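Local structure of CsuC (6FJY) at residues F172-A177 with F194-S199. The protein probably acts as a periplasmic chaperone that holds Csu pilus subunits, including the tip adhesin CsuE, ready for assembly by the archaic chaperone-usher pathway. Sequence-based numbering, arbitrary orientation.
Sequences FARLSA and FGYVLS
Arg174 and Tyr196 face each other as a non-hydrogen-bonded pair between the antiparallel strands 173-175 and 195-197, and their side chains run side by side off the same face of this strand pair; backbone bonds of Arg174 and Ser176 carry the sheet on toward strand 220-225. The arginine suits its place because an apolar methylene stem carries a charged, planar head. With CG anti to the backbone N (chi1 -174°), CG lies over one face of the Tyr196 ring, offset toward the rim, 4.2 Å from the centroid in a CH-pi contact. The bend at chi3 then brings NH1 to the phenol oxygen, Arg174 NH1 to Tyr196 OH being 2.6 Å, with that oxygen in the guanidinium plane and the plane itself 87° from the ring. Phe172 tightens this side: its CD2 reaches the edge of the Tyr196 ring at CE1 (4.0 Å), while its CE2 lies above one guanidinium face, toward the rim. On the other face Ala173, Leu175 and Val197 turn toward Leu149 of strand 149-154, small and branched apolar groups fit for the interior of an Ig-like sandwich. Paired backbone bonds flank the Arg174-Tyr196 pair, Val197 N to Ala173 O (3.0 Å) and Leu175 N to Gly195 O (2.8 Å) among them. The looser end is at Ser176 and Phe194, both partly exposed; the Phe194 ring leads away from strand 173-175 and meets an aromatic side chain of the CsuE chain edge-to-face. Ser226 O holds NH2, helping to position the guanidinium, while NH1 would tend to polarise a phenol that also bonds the CsuE backbone.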
loop_
_atom_site.group_PDB
_atom_site.type_symbol
_atom_site.label_atom_id
_atom_site.label_comp_id
_atom_site.label_asym_id
_atom_site.label_seq_id
_atom_site.Cartn_x
_atom_site.Cartn_y
_atom_site.Cartn_z
ATOM N N PHE A 172 -13.894 -8.376 6.513
ATOM C CA PHE A 172 -14.373 -8.332 5.137
ATOM C C PHE A 172 -13.775 -9.458 4.295
ATOM O O PHE A 172 -12.730 -10.033 4.609
ATOM C CB PHE A 172 -14.030 -6.991 4.482
ATOM C CG PHE A 172 -12.552 -6.793 4.228
ATOM C CD1 PHE A 172 -11.710 -6.359 5.246
ATOM C CD2 PHE A 172 -12.002 -7.061 2.983
ATOM C CE1 PHE A 172 -10.346 -6.172 5.021
ATOM C CE2 PHE A 172 -10.633 -6.879 2.747
ATOM C CZ PHE A 172 -9.803 -6.438 3.770
ATOM N N ALA A 173 -14.451 -9.736 3.186
ATOM C CA ALA A 173 -13.965 -10.616 2.139
ATOM C C ALA A 173 -13.823 -9.799 0.860
ATOM O O ALA A 173 -14.720 -9.025 0.516
ATOM C CB ALA A 173 -14.916 -11.793 1.909
ATOM N N ARG A 174 -12.674 -9.928 0.195
ATOM C CA ARG A 174 -12.458 -9.355 -1.134
ATOM C C ARG A 174 -12.416 -10.536 -2.102
ATOM O O ARG A 174 -11.410 -11.247 -2.192
ATOM C CB ARG A 174 -11.194 -8.492 -1.196
ATOM C CG ARG A 174 -11.026 -7.754 -2.531
ATOM C CD ARG A 174 -9.854 -6.743 -2.585
ATOM N NE ARG A 174 -8.762 -7.094 -1.690
ATOM C CZ ARG A 174 -8.370 -6.362 -0.653
ATOM N NH1 ARG A 174 -8.970 -5.219 -0.367
ATOM N NH2 ARG A 174 -7.377 -6.784 0.113
ATOM N N LEU A 175 -13.527 -10.759 -2.795
ATOM C CA LEU A 175 -13.696 -11.906 -3.667
ATOM C C LEU A 175 -13.365 -11.528 -5.102
ATOM O O LEU A 175 -13.724 -10.441 -5.567
ATOM C CB LEU A 175 -15.123 -12.432 -3.590
ATOM C CG LEU A 175 -15.632 -12.859 -2.218
ATOM C CD1 LEU A 175 -17.066 -13.315 -2.350
ATOM C CD2 LEU A 175 -14.759 -13.955 -1.611
ATOM N N SER A 176 -12.678 -12.435 -5.799
ATOM C CA SER A 176 -12.228 -12.195 -7.168
ATOM C C SER A 176 -12.947 -13.114 -8.148
ATOM O O SER A 176 -13.699 -12.634 -8.998
ATOM C CB SER A 176 -10.705 -12.340 -7.271
ATOM O OG SER A 176 -10.270 -13.616 -6.831
ATOM N N ALA A 177 -12.731 -14.425 -8.072
ATOM C CA ALA A 177 -13.321 -15.366 -9.013
ATOM C C ALA A 177 -14.243 -16.307 -8.254
ATOM O O ALA A 177 -13.876 -16.828 -7.199
ATOM C CB ALA A 177 -12.247 -16.158 -9.764
ATOM N N PHE A 194 -13.401 -7.570 -8.897
ATOM C CA PHE A 194 -13.468 -7.966 -7.506
ATOM C C PHE A 194 -14.876 -7.721 -6.985
ATOM O O PHE A 194 -15.719 -7.114 -7.652
ATOM C CB PHE A 194 -12.423 -7.216 -6.652
ATOM C CG PHE A 194 -12.599 -5.715 -6.630
ATOM C CD1 PHE A 194 -13.466 -5.114 -5.728
ATOM C CD2 PHE A 194 -11.857 -4.900 -7.472
ATOM C CE1 PHE A 194 -13.622 -3.722 -5.700
ATOM C CE2 PHE A 194 -11.997 -3.512 -7.437
ATOM C CZ PHE A 194 -12.884 -2.922 -6.553
ATOM N N GLY A 195 -15.122 -8.223 -5.780
ATOM C CA GLY A 195 -16.330 -7.903 -5.056
ATOM C C GLY A 195 -16.079 -7.885 -3.566
ATOM O O GLY A 195 -15.472 -8.810 -3.021
ATOM N N TYR A 196 -16.577 -6.856 -2.890
ATOM C CA TYR A 196 -16.409 -6.693 -1.454
ATOM C C TYR A 196 -17.679 -7.156 -0.757
ATOM O O TYR A 196 -18.783 -6.774 -1.156
ATOM C CB TYR A 196 -16.129 -5.241 -1.080
ATOM C CG TYR A 196 -14.683 -4.821 -1.167
ATOM C CD1 TYR A 196 -13.791 -5.070 -0.114
ATOM C CD2 TYR A 196 -14.207 -4.173 -2.300
ATOM C CE1 TYR A 196 -12.450 -4.692 -0.211
ATOM C CE2 TYR A 196 -12.881 -3.795 -2.406
ATOM C CZ TYR A 196 -12.005 -4.047 -1.360
ATOM O OH TYR A 196 -10.700 -3.652 -1.480
ATOM N N VAL A 197 -17.522 -8.026 0.240
ATOM C CA VAL A 197 -18.588 -8.335 1.186
ATOM C C VAL A 197 -18.081 -7.911 2.558
ATOM O O VAL A 197 -17.272 -8.603 3.183
ATOM C CB VAL A 197 -18.986 -9.811 1.157
ATOM C CG1 VAL A 197 -20.242 -10.028 1.973
ATOM C CG2 VAL A 197 -19.205 -10.258 -0.273
ATOM N N LEU A 198 -18.558 -6.770 3.033
ATOM C CA LEU A 198 -18.092 -6.225 4.293
ATOM C C LEU A 198 -18.567 -7.091 5.458
ATOM O O LEU A 198 -19.537 -7.849 5.360
ATOM C CB LEU A 198 -18.583 -4.785 4.456
ATOM C CG LEU A 198 -17.989 -3.735 3.509
ATOM C CD1 LEU A 198 -18.619 -2.392 3.762
ATOM C CD2 LEU A 198 -16.455 -3.629 3.658
ATOM N N SER A 199 -17.860 -6.950 6.579
ATOM C CA SER A 199 -18.186 -7.678 7.801
ATOM C C SER A 199 -19.614 -7.397 8.255
ATOM O O SER A 199 -20.078 -6.251 8.244
ATOM C CB SER A 199 -17.217 -7.277 8.907
ATOM O OG SER A 199 -17.441 -5.924 9.237
#